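Local coordinates for putative glycosyltransferase (GalT1) (Streptococcus parasanguinis FW213, PDB 5HEA), which probably transfers sugar units from a nucleotide-activated donor, this chain being the C-terminal GT-A type (family 2) glycosyltransferase part of a longer protein, at residues A[103-108]-A[117-122]; A[133-138]-A[207-212]; A[146-151]-A[248-253]. All coordinates share one frame; numbering follows the deposited sequence.

Overall arrangement
Contacts 1 and 2 lie side by side on one mixed sheet, their centres about 10 Å apart: 117-122 belongs to strand 116-125, 207-212 to the neighbouring parallel strand 204-217. Contact 1 lays a helix on this sheet, and contact 2 brings a loop against strand 204-217; they are joined where I208 N probably bonds V118 O at 2.8 Å. Contact 3, centred about 22 Å from contact 1 and 24 Å from contact 2, ties a short helix to the C-terminal helices. W150 bridges the gap, with CZ2 4.0 Å from V118 CG2 and CZ3 3.8 Å from F207 CB. Contact 3 also lies beside a second subunit, whereas no other subunit touches contacts 1 and 2.

Contact 1. Residues A[103-108]-A[117-122]; sequences EHLYRA and SVCNFN
Helix 101-110 packs here on strand 116-125, a buried helix-on-sheet contact within the glycosyltransferase family 2 region, and L105 and S117 carry most of it. The axes of the short segments 103-108 and 117-122 come within 7.7 Å and run at 140°, so the strand travels roughly back along the helix after the short connection. The polar link is a hydrogen bond of 2.7 Å from S117 OG to L105 O. The hydroxyl reaches the carbonyl from above its plane, 36° out of it and well bent from the C=O direction, and so does not follow a lone pair. A chi1 of 67° sets OG between the backbone N and the carbonyl carbon of S117, pointing it at the helix; serine fits this buried position because it is small and can also donate a proton. Beside the bond, A108 CB meets S117 CB at 4.1 Å, and the methyl is small enough to let the helix lie close to the strand.

L105 supplies the apolar half. Its CG stands anti to the carbonyl carbon, and its CD2 branch turns over the strand backbone, coming within 3.7 Å of C119 N. The same methyl lies 4.0 Å from C119 CB, so one leucine branch spans from the serine hydroxyl to the cysteine. V118, whose side chain leaves from the other side of the strand, contributes mainly backbone here.

Around this core, L172 of strand 171-174 touches both L105 and S117, while I208 of strand 204-217 lies against C119. The helix is thus laid on several adjacent strands. This layering of a helix on a mixed sheet is characteristic of the alpha/beta/alpha sandwich of the GT-A fold.

Contact 2. Residues A[133-138]-A[207-212]; sequences FSITKE and FINEGS
I135 lays its CG2 methyl against the backbone and amide of N209, with the closest approach 3.4 Å from I135 CG2 to N209 O. CG2 is anti to the backbone N of I135 (chi1 -50°, measured to CG1), which carries this branch toward strand 204-217. The same methyl lies 3.8 Å from G211 N and 3.9 Å from N209 OD1, and the two side chains cross at about a right angle, so the isoleucine lies across the amide. A branched aliphatic side chain suits the place because its methyl offers an apolar surface that can lie against both the asparagine amide and the peptide groups that follow. G211 brings no side chain of its own, leaving room for I135 to approach; its CA is the nearest in the strand to that of I135, at 5.6 Å.

N209 and G211 are each the centre of an inverse gamma turn, and these kinks interrupt the regular course of the strand. Two waters fill in between the backbones. Water 1 accepts from G211 N at 2.7 Å and donates to I135 O. Water 2 donates to both T136 O and N209 O, the latter at 2.6 Å. The amide of N209 is engaged at both ends, OD1 by N120 ND2 and ND2 by K139 O, while N122 OD1 takes the backbone N of I135.

No direct hydrogen bond joins the loop to 207-212. Direct contact between the two segments is one aliphatic side chain over a polar backbone and the N209 amide, with water linking the peptide groups.

Contact 3. Residues A[146-151]-A[248-253]; sequences TIAEWM and MGYDLT
Y250 presses its ring against the start of the short helix 147-150, whose N-terminus is closed by a capping box. Y250 has by far the most surface buried between the two segments, and I147 and A148 are the residues it touches. The tyrosine comes from the loop between helices 231-247 and 253-272, so the contact joins the C-terminal helices to the region of the glycosyltransferase sheet.

The edge of the ring faces the helix backbone: A148 N lies near the ring plane, 3.8 Å from Y250 CE2. The alanine methyl is next to it, with A148 CB 4.2 Å from the same carbon, and its small size allows the ring so near the helix. I147 meets the phenol end obliquely, CG2 being 3.6 Å from Y250 OH and 4.0 Å from CZ. Chi1 of -51° puts CG1 beside the backbone N and leaves CG2 opposite it, the branch turned to the phenol end. Tyrosine is long and flat enough to span from A148 to I147.

L245 and L200 also pack on Y250, and K294 of the second subunit lies against both A148 and Y250, so this junction also borders a subunit interface. Just before the tyrosine, G249 ends its helix in a Schellman motif with positive phi; just after it, D251 OD2 accepts a weak capping bond from T253 N, 3.3 Å, and also bonds T253 OG1 at 3.0 Å.

On the other side of the contact, the capping box holds the helix start in two reciprocal bonds. E149 N donates to T146 OG1 at 3.0 Å with an N-H...O angle of 167°, and T146 N returns the bond to E149 OE1 at 3.1 Å, on its anti side but 33° out of the carboxylate plane.

Contact 1. Residues A[103-108]-A[117-122]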
loop_
_atom_site.group_PDB
_atom_site.type_symbol
_atom_site.label_atom_id
_atom_site.label_comp_id
_atom_site.label_asym_id
_atom_site.label_seq_id
_atom_site.Cartn_x
_atom_site.Cartn_y
_atom_site.Cartn_z
ATOM N N GLU A 103 21.939 -35.895 24.882
ATOM C CA GLU A 103 23.037 -36.823 25.141
ATOM C C GLU A 103 23.158 -37.900 24.052
ATOM O O GLU A 103 24.249 -38.161 23.545
ATOM C CB GLU A 103 22.860 -37.469 26.524
ATOM C CG GLU A 103 24.012 -38.376 26.936
ATOM C CD GLU A 103 23.753 -39.102 28.250
ATOM O OE1 GLU A 103 22.653 -38.944 28.832
ATOM O OE2 GLU A 103 24.656 -39.837 28.700
ATOM N N HIS A 104 22.038 -38.512 23.688
ATOM C CA HIS A 104 22.046 -39.546 22.652
ATOM C C HIS A 104 22.466 -39.045 21.275
ATOM O O HIS A 104 23.197 -39.737 20.574
ATOM C CB HIS A 104 20.698 -40.269 22.582
ATOM C CG HIS A 104 20.476 -41.221 23.714
ATOM N ND1 HIS A 104 19.552 -42.244 23.662
ATOM C CD2 HIS A 104 21.079 -41.319 24.923
ATOM C CE1 HIS A 104 19.592 -42.926 24.794
ATOM N NE2 HIS A 104 20.511 -42.387 25.574
ATOM N N LEU A 105 21.997 -37.855 20.891
ATOM C CA LEU A 105 22.419 -37.206 19.649
ATOM C C LEU A 105 23.904 -36.875 19.693
ATOM O O LEU A 105 24.627 -37.066 18.707
ATOM C CB LEU A 105 21.628 -35.902 19.412
ATOM C CG LEU A 105 20.197 -36.062 18.897
ATOM C CD1 LEU A 105 19.497 -34.708 18.805
ATOM C CD2 LEU A 105 20.202 -36.775 17.539
ATOM N N TYR A 106 24.352 -36.363 20.836
ATOM C CA TYR A 106 25.749 -35.977 20.993
ATOM C C TYR A 106 26.666 -37.194 20.848
ATOM O O TYR A 106 27.581 -37.190 20.035
ATOM C CB TYR A 106 25.994 -35.276 22.332
ATOM C CG TYR A 106 27.441 -34.845 22.522
ATOM C CD1 TYR A 106 27.913 -33.670 21.949
ATOM C CD2 TYR A 106 28.338 -35.626 23.253
ATOM C CE1 TYR A 106 29.236 -33.275 22.107
ATOM C CE2 TYR A 106 29.669 -35.233 23.418
ATOM C CZ TYR A 106 30.107 -34.059 22.842
ATOM O OH TYR A 106 31.415 -33.655 22.992
ATOM N N ARG A 107 26.399 -38.239 21.629
ATOM C CA ARG A 107 27.182 -39.475 21.537
ATOM C C ARG A 107 27.205 -40.065 20.127
ATOM O O ARG A 107 28.246 -40.518 19.648
ATOM C CB ARG A 107 26.628 -40.515 22.503
ATOM C CG ARG A 107 26.878 -40.158 23.941
ATOM C CD ARG A 107 27.729 -41.217 24.617
ATOM N NE ARG A 107 28.362 -40.677 25.816
ATOM C CZ ARG A 107 27.718 -40.457 26.955
ATOM N NH1 ARG A 107 26.426 -40.744 27.049
ATOM N NH2 ARG A 107 28.364 -39.955 28.000
ATOM N N ALA A 108 26.053 -40.053 19.462
ATOM C CA ALA A 108 25.941 -40.667 18.144
ATOM C C ALA A 108 26.810 -39.922 17.130
ATOM O O ALA A 108 27.370 -40.517 16.218
ATOM C CB ALA A 108 24.478 -40.701 17.691
ATOM N N SER A 117 24.142 -35.829 13.459
ATOM C CA SER A 117 23.388 -36.976 13.944
ATOM C C SER A 117 21.899 -36.614 13.915
ATOM O O SER A 117 21.526 -35.444 14.038
ATOM C CB SER A 117 23.827 -37.400 15.348
ATOM O OG SER A 117 23.494 -36.418 16.312
ATOM N N VAL A 118 21.062 -37.624 13.724
ATOM C CA VAL A 118 19.635 -37.431 13.516
ATOM C C VAL A 118 18.922 -38.514 14.294
ATOM O O VAL A 118 19.334 -39.678 14.256
ATOM C CB VAL A 118 19.262 -37.582 12.017
ATOM C CG1 VAL A 118 17.746 -37.380 11.792
ATOM C CG2 VAL A 118 20.074 -36.620 11.143
ATOM N N CYS A 119 17.875 -38.148 15.023
ATOM C CA CYS A 119 17.024 -39.171 15.623
ATOM C C CYS A 119 15.628 -39.073 15.040
ATOM O O CYS A 119 15.372 -38.265 14.144
ATOM C CB CYS A 119 17.014 -39.106 17.165
ATOM S SG CYS A 119 16.161 -37.686 17.915
ATOM N N ASN A 120 14.723 -39.895 15.541
ATOM C CA ASN A 120 13.374 -39.928 15.012
ATOM C C ASN A 120 12.449 -39.225 16.001
ATOM O O ASN A 120 12.908 -38.618 16.981
ATOM C CB ASN A 120 12.947 -41.388 14.785
ATOM C CG ASN A 120 12.000 -41.550 13.609
ATOM O OD1 ASN A 120 11.168 -40.683 13.337
ATOM N ND2 ASN A 120 12.130 -42.661 12.899
ATOM N N PHE A 121 11.149 -39.289 15.756
ATOM C CA PHE A 121 10.210 -38.686 16.700
ATOM C C PHE A 121 8.988 -39.567 16.889
ATOM O O PHE A 121 8.609 -40.321 15.995
ATOM C CB PHE A 121 9.786 -37.273 16.238
ATOM C CG PHE A 121 9.032 -37.258 14.945
ATOM C CD1 PHE A 121 7.650 -37.385 14.927
ATOM C CD2 PHE A 121 9.700 -37.131 13.741
ATOM C CE1 PHE A 121 6.954 -37.379 13.731
ATOM C CE2 PHE A 121 9.011 -37.132 12.543
ATOM C CZ PHE A 121 7.641 -37.253 12.536
ATOM N N ASN A 122 8.379 -39.476 18.062
ATOM C CA ASN A 122 7.072 -40.069 18.282
ATOM C C ASN A 122 6.136 -38.881 18.389
ATOM O O ASN A 122 6.590 -37.741 18.355
ATOM C CB ASN A 122 7.065 -40.942 19.544
ATOM C CG ASN A 122 7.544 -42.356 19.272
ATOM O OD1 ASN A 122 7.308 -42.893 18.195
ATOM N ND2 ASN A 122 8.227 -42.961 20.240
#

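Contact 2. Residues A[133-138]-A[207-212]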
loop_
_atom_site.group_PDB
_atom_site.type_symbol
_atom_site.label_atom_id
_atom_site.label_comp_id
_atom_site.label_asym_id
_atom_site.label_seq_id
_atom_site.Cartn_x
_atom_site.Cartn_y
_atom_site.Cartn_z
ATOM N N PHE A 133 3.307 -44.112 20.076
ATOM C CA PHE A 133 4.672 -44.618 20.035
ATOM C C PHE A 133 4.916 -45.398 18.753
ATOM O O PHE A 133 4.977 -46.624 18.765
ATOM C CB PHE A 133 4.965 -45.488 21.250
ATOM C CG PHE A 133 4.935 -44.737 22.545
ATOM C CD1 PHE A 133 5.928 -43.819 22.849
ATOM C CD2 PHE A 133 3.921 -44.957 23.470
ATOM C CE1 PHE A 133 5.907 -43.124 24.051
ATOM C CE2 PHE A 133 3.898 -44.275 24.671
ATOM C CZ PHE A 133 4.892 -43.354 24.962
ATOM N N SER A 134 5.051 -44.673 17.648
ATOM C CA SER A 134 5.267 -45.279 16.337
ATOM C C SER A 134 6.623 -45.968 16.268
ATOM O O SER A 134 6.762 -47.026 15.656
ATOM C CB SER A 134 5.187 -44.214 15.246
ATOM O OG SER A 134 3.993 -43.460 15.353
ATOM N N ILE A 135 7.621 -45.352 16.895
ATOM C CA ILE A 135 8.971 -45.899 16.924
ATOM C C ILE A 135 9.167 -46.625 18.246
ATOM O O ILE A 135 9.197 -46.003 19.309
ATOM C CB ILE A 135 10.033 -44.790 16.774
ATOM C CG1 ILE A 135 9.693 -43.895 15.583
ATOM C CG2 ILE A 135 11.421 -45.394 16.615
ATOM C CD1 ILE A 135 9.594 -44.652 14.268
ATOM N N THR A 136 9.280 -47.947 18.174
ATOM C CA THR A 136 9.367 -48.780 19.370
ATOM C C THR A 136 10.802 -49.239 19.662
ATOM O O THR A 136 11.674 -49.201 18.787
ATOM C CB THR A 136 8.472 -50.027 19.238
ATOM O OG1 THR A 136 8.822 -50.732 18.041
ATOM C CG2 THR A 136 7.006 -49.627 19.170
ATOM N N LYS A 137 11.028 -49.669 20.901
ATOM C CA LYS A 137 12.315 -50.201 21.347
ATOM C C LYS A 137 12.785 -51.359 20.453
ATOM O O LYS A 137 13.977 -51.502 20.177
ATOM C CB LYS A 137 12.173 -50.675 22.796
ATOM C CG LYS A 137 13.461 -51.017 23.516
ATOM C CD LYS A 137 13.167 -51.877 24.752
ATOM C CE LYS A 137 12.274 -51.162 25.765
ATOM N NZ LYS A 137 12.052 -51.971 27.004
ATOM N N GLU A 138 11.832 -52.168 19.993
ATOM C CA GLU A 138 12.129 -53.357 19.198
ATOM C C GLU A 138 12.669 -52.999 17.831
ATOM O O GLU A 138 13.394 -53.787 17.217
ATOM C CB GLU A 138 10.878 -54.230 19.029
ATOM C CG GLU A 138 10.443 -54.973 20.290
ATOM C CD GLU A 138 9.766 -54.069 21.314
ATOM O OE1 GLU A 138 9.141 -53.057 20.910
ATOM O OE2 GLU A 138 9.866 -54.371 22.526
ATOM N N PHE A 207 22.308 -41.910 12.002
ATOM C CA PHE A 207 20.890 -41.942 12.344
ATOM C C PHE A 207 20.646 -42.866 13.526
ATOM O O PHE A 207 21.133 -44.003 13.533
ATOM C CB PHE A 207 20.054 -42.414 11.144
ATOM C CG PHE A 207 18.572 -42.466 11.424
ATOM C CD1 PHE A 207 17.844 -41.296 11.587
ATOM C CD2 PHE A 207 17.909 -43.674 11.520
ATOM C CE1 PHE A 207 16.495 -41.335 11.840
ATOM C CE2 PHE A 207 16.550 -43.723 11.787
ATOM C CZ PHE A 207 15.843 -42.554 11.942
ATOM N N ILE A 208 19.902 -42.387 14.527
ATOM C CA ILE A 208 19.428 -43.279 15.594
ATOM C C ILE A 208 17.908 -43.386 15.553
ATOM O O ILE A 208 17.202 -42.376 15.686
ATOM C CB ILE A 208 19.911 -42.862 17.016
ATOM C CG1 ILE A 208 19.878 -41.355 17.189
ATOM C CG2 ILE A 208 21.334 -43.338 17.263
ATOM C CD1 ILE A 208 20.339 -40.887 18.550
ATOM N N ASN A 209 17.408 -44.604 15.349
ATOM C CA ASN A 209 15.974 -44.825 15.236
ATOM C C ASN A 209 15.294 -44.931 16.591
ATOM O O ASN A 209 14.793 -45.991 16.968
ATOM C CB ASN A 209 15.640 -46.062 14.398
ATOM C CG ASN A 209 14.207 -46.034 13.881
ATOM O OD1 ASN A 209 13.704 -44.971 13.520
ATOM N ND2 ASN A 209 13.536 -47.189 13.872
ATOM N N GLU A 210 15.291 -43.823 17.318
ATOM C CA GLU A 210 14.565 -43.731 18.577
ATOM C C GLU A 210 13.686 -42.482 18.526
ATOM O O GLU A 210 14.107 -41.434 18.023
ATOM C CB GLU A 210 15.536 -43.663 19.760
ATOM C CG GLU A 210 16.534 -42.514 19.684
ATOM C CD GLU A 210 17.482 -42.474 20.882
ATOM O OE1 GLU A 210 18.174 -43.488 21.128
ATOM O OE2 GLU A 210 17.534 -41.425 21.570
ATOM N N GLY A 211 12.459 -42.595 19.023
ATOM C CA GLY A 211 11.548 -41.460 19.037
ATOM C C GLY A 211 11.699 -40.679 20.332
ATOM O O GLY A 211 10.821 -40.718 21.184
ATOM N N SER A 212 12.819 -39.977 20.484
ATOM C CA SER A 212 13.127 -39.276 21.728
ATOM C C SER A 212 12.616 -37.842 21.706
ATOM O O SER A 212 12.602 -37.148 22.730
ATOM C CB SER A 212 14.630 -39.283 21.965
ATOM O OG SER A 212 15.086 -40.617 22.111
HETATM O O HOH W 1 11.961 -45.016 20.143
HETATM O O HOH W 2 13.646 -47.234 18.991
#

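Contact 3. Residues A[146-151]-A[248-253]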
loop_
_atom_site.group_PDB
_atom_site.type_symbol
_atom_site.label_atom_id
_atom_site.label_comp_id
_atom_site.label_asym_id
_atom_site.label_seq_id
_atom_site.Cartn_x
_atom_site.Cartn_y
_atom_site.Cartn_z
ATOM N N THR A 146 26.806 -42.604 4.242
ATOM C CA THR A 146 27.405 -41.644 3.334
ATOM C C THR A 146 26.280 -40.714 2.917
ATOM O O THR A 146 25.100 -41.035 3.092
ATOM C CB THR A 146 27.945 -42.311 2.055
ATOM O OG1 THR A 146 26.840 -42.831 1.304
ATOM C CG2 THR A 146 28.921 -43.445 2.385
ATOM N N ILE A 147 26.624 -39.572 2.334
ATOM C CA ILE A 147 25.580 -38.640 1.917
ATOM C C ILE A 147 24.713 -39.265 0.821
ATOM O O ILE A 147 23.498 -39.129 0.844
ATOM C CB ILE A 147 26.146 -37.285 1.463
ATOM C CG1 ILE A 147 27.098 -36.740 2.527
ATOM C CG2 ILE A 147 25.012 -36.299 1.172
ATOM C CD1 ILE A 147 26.551 -36.825 3.958
ATOM N N ALA A 148 25.340 -39.980 -0.110
ATOM C CA ALA A 148 24.602 -40.668 -1.178
ATOM C C ALA A 148 23.582 -41.677 -0.643
ATOM O O ALA A 148 22.428 -41.705 -1.088
ATOM C CB ALA A 148 25.567 -41.337 -2.147
ATOM N N GLU A 149 24.003 -42.492 0.323
ATOM C CA GLU A 149 23.098 -43.413 1.019
ATOM C C GLU A 149 22.014 -42.662 1.775
ATOM O O GLU A 149 20.843 -43.067 1.798
ATOM C CB GLU A 149 23.872 -44.276 2.022
ATOM C CG GLU A 149 24.839 -45.252 1.394
ATOM C CD GLU A 149 25.673 -45.993 2.434
ATOM O OE1 GLU A 149 25.899 -45.437 3.531
ATOM O OE2 GLU A 149 26.106 -47.131 2.152
ATOM N N TRP A 150 22.418 -41.580 2.427
ATOM C CA TRP A 150 21.478 -40.772 3.187
ATOM C C TRP A 150 20.375 -40.191 2.280
ATOM O O TRP A 150 19.187 -40.264 2.610
ATOM C CB TRP A 150 22.213 -39.650 3.922
ATOM C CG TRP A 150 21.306 -38.849 4.764
ATOM C CD1 TRP A 150 20.866 -37.577 4.520
ATOM C CD2 TRP A 150 20.673 -39.268 5.976
ATOM N NE1 TRP A 150 20.020 -37.171 5.522
ATOM C CE2 TRP A 150 19.879 -38.189 6.426
ATOM C CE3 TRP A 150 20.712 -40.441 6.735
ATOM C CZ2 TRP A 150 19.130 -38.251 7.604
ATOM C CZ3 TRP A 150 19.964 -40.503 7.898
ATOM C CH2 TRP A 150 19.183 -39.413 8.321
ATOM N N MET A 151 20.778 -39.655 1.129
ATOM C CA MET A 151 19.846 -39.014 0.196
ATOM C C MET A 151 18.997 -40.007 -0.601
ATOM O O MET A 151 18.528 -39.680 -1.691
ATOM C CB MET A 151 20.612 -38.133 -0.798
ATOM C CG MET A 151 21.408 -36.983 -0.182
ATOM S SD MET A 151 20.396 -35.759 0.679
ATOM C CE MET A 151 21.639 -34.558 1.087
ATOM N N MET A 248 25.372 -31.888 -8.627
ATOM C CA MET A 248 26.404 -32.453 -7.768
ATOM C C MET A 248 26.609 -33.946 -8.008
ATOM O O MET A 248 27.440 -34.574 -7.366
ATOM C CB MET A 248 26.044 -32.188 -6.301
ATOM C CG MET A 248 26.001 -30.704 -5.970
ATOM S SD MET A 248 25.206 -30.392 -4.384
ATOM C CE MET A 248 26.347 -31.214 -3.285
ATOM N N GLY A 249 25.838 -34.516 -8.927
ATOM C CA GLY A 249 25.999 -35.910 -9.301
ATOM C C GLY A 249 25.295 -36.931 -8.422
ATOM O O GLY A 249 25.605 -38.116 -8.506
ATOM N N TYR A 250 24.352 -36.498 -7.583
ATOM C CA TYR A 250 23.604 -37.452 -6.768
ATOM C C TYR A 250 22.438 -38.065 -7.543
ATOM O O TYR A 250 21.939 -37.481 -8.509
ATOM C CB TYR A 250 23.083 -36.803 -5.484
ATOM C CG TYR A 250 24.163 -36.489 -4.476
ATOM C CD1 TYR A 250 24.707 -35.209 -4.384
ATOM C CD2 TYR A 250 24.645 -37.475 -3.617
ATOM C CE1 TYR A 250 25.700 -34.918 -3.457
ATOM C CE2 TYR A 250 25.635 -37.195 -2.682
ATOM C CZ TYR A 250 26.156 -35.918 -2.607
ATOM O OH TYR A 250 27.132 -35.634 -1.686
ATOM N N ASP A 251 21.994 -39.237 -7.100
ATOM C CA ASP A 251 20.888 -39.925 -7.750
ATOM C C ASP A 251 19.543 -39.231 -7.506
ATOM O O ASP A 251 19.272 -38.742 -6.401
ATOM C CB ASP A 251 20.813 -41.374 -7.289
ATOM C CG ASP A 251 19.762 -42.153 -8.036
ATOM O OD1 ASP A 251 19.941 -42.368 -9.254
ATOM O OD2 ASP A 251 18.754 -42.535 -7.411
ATOM N N LEU A 252 18.698 -39.222 -8.536
ATOM C CA LEU A 252 17.485 -38.390 -8.538
ATOM C C LEU A 252 16.188 -39.185 -8.410
ATOM O O LEU A 252 15.104 -38.600 -8.358
ATOM C CB LEU A 252 17.428 -37.547 -9.827
ATOM C CG LEU A 252 18.624 -36.639 -10.102
ATOM C CD1 LEU A 252 18.501 -35.972 -11.476
ATOM C CD2 LEU A 252 18.756 -35.586 -8.998
ATOM N N THR A 253 16.295 -40.511 -8.355
ATOM C CA THR A 253 15.121 -41.372 -8.417
ATOM C C THR A 253 14.018 -41.032 -7.415
ATOM O O THR A 253 12.863 -40.878 -7.799
ATOM C CB THR A 253 15.511 -42.842 -8.240
ATOM O OG1 THR A 253 16.496 -43.176 -9.218
ATOM C CG2 THR A 253 14.297 -43.731 -8.419
#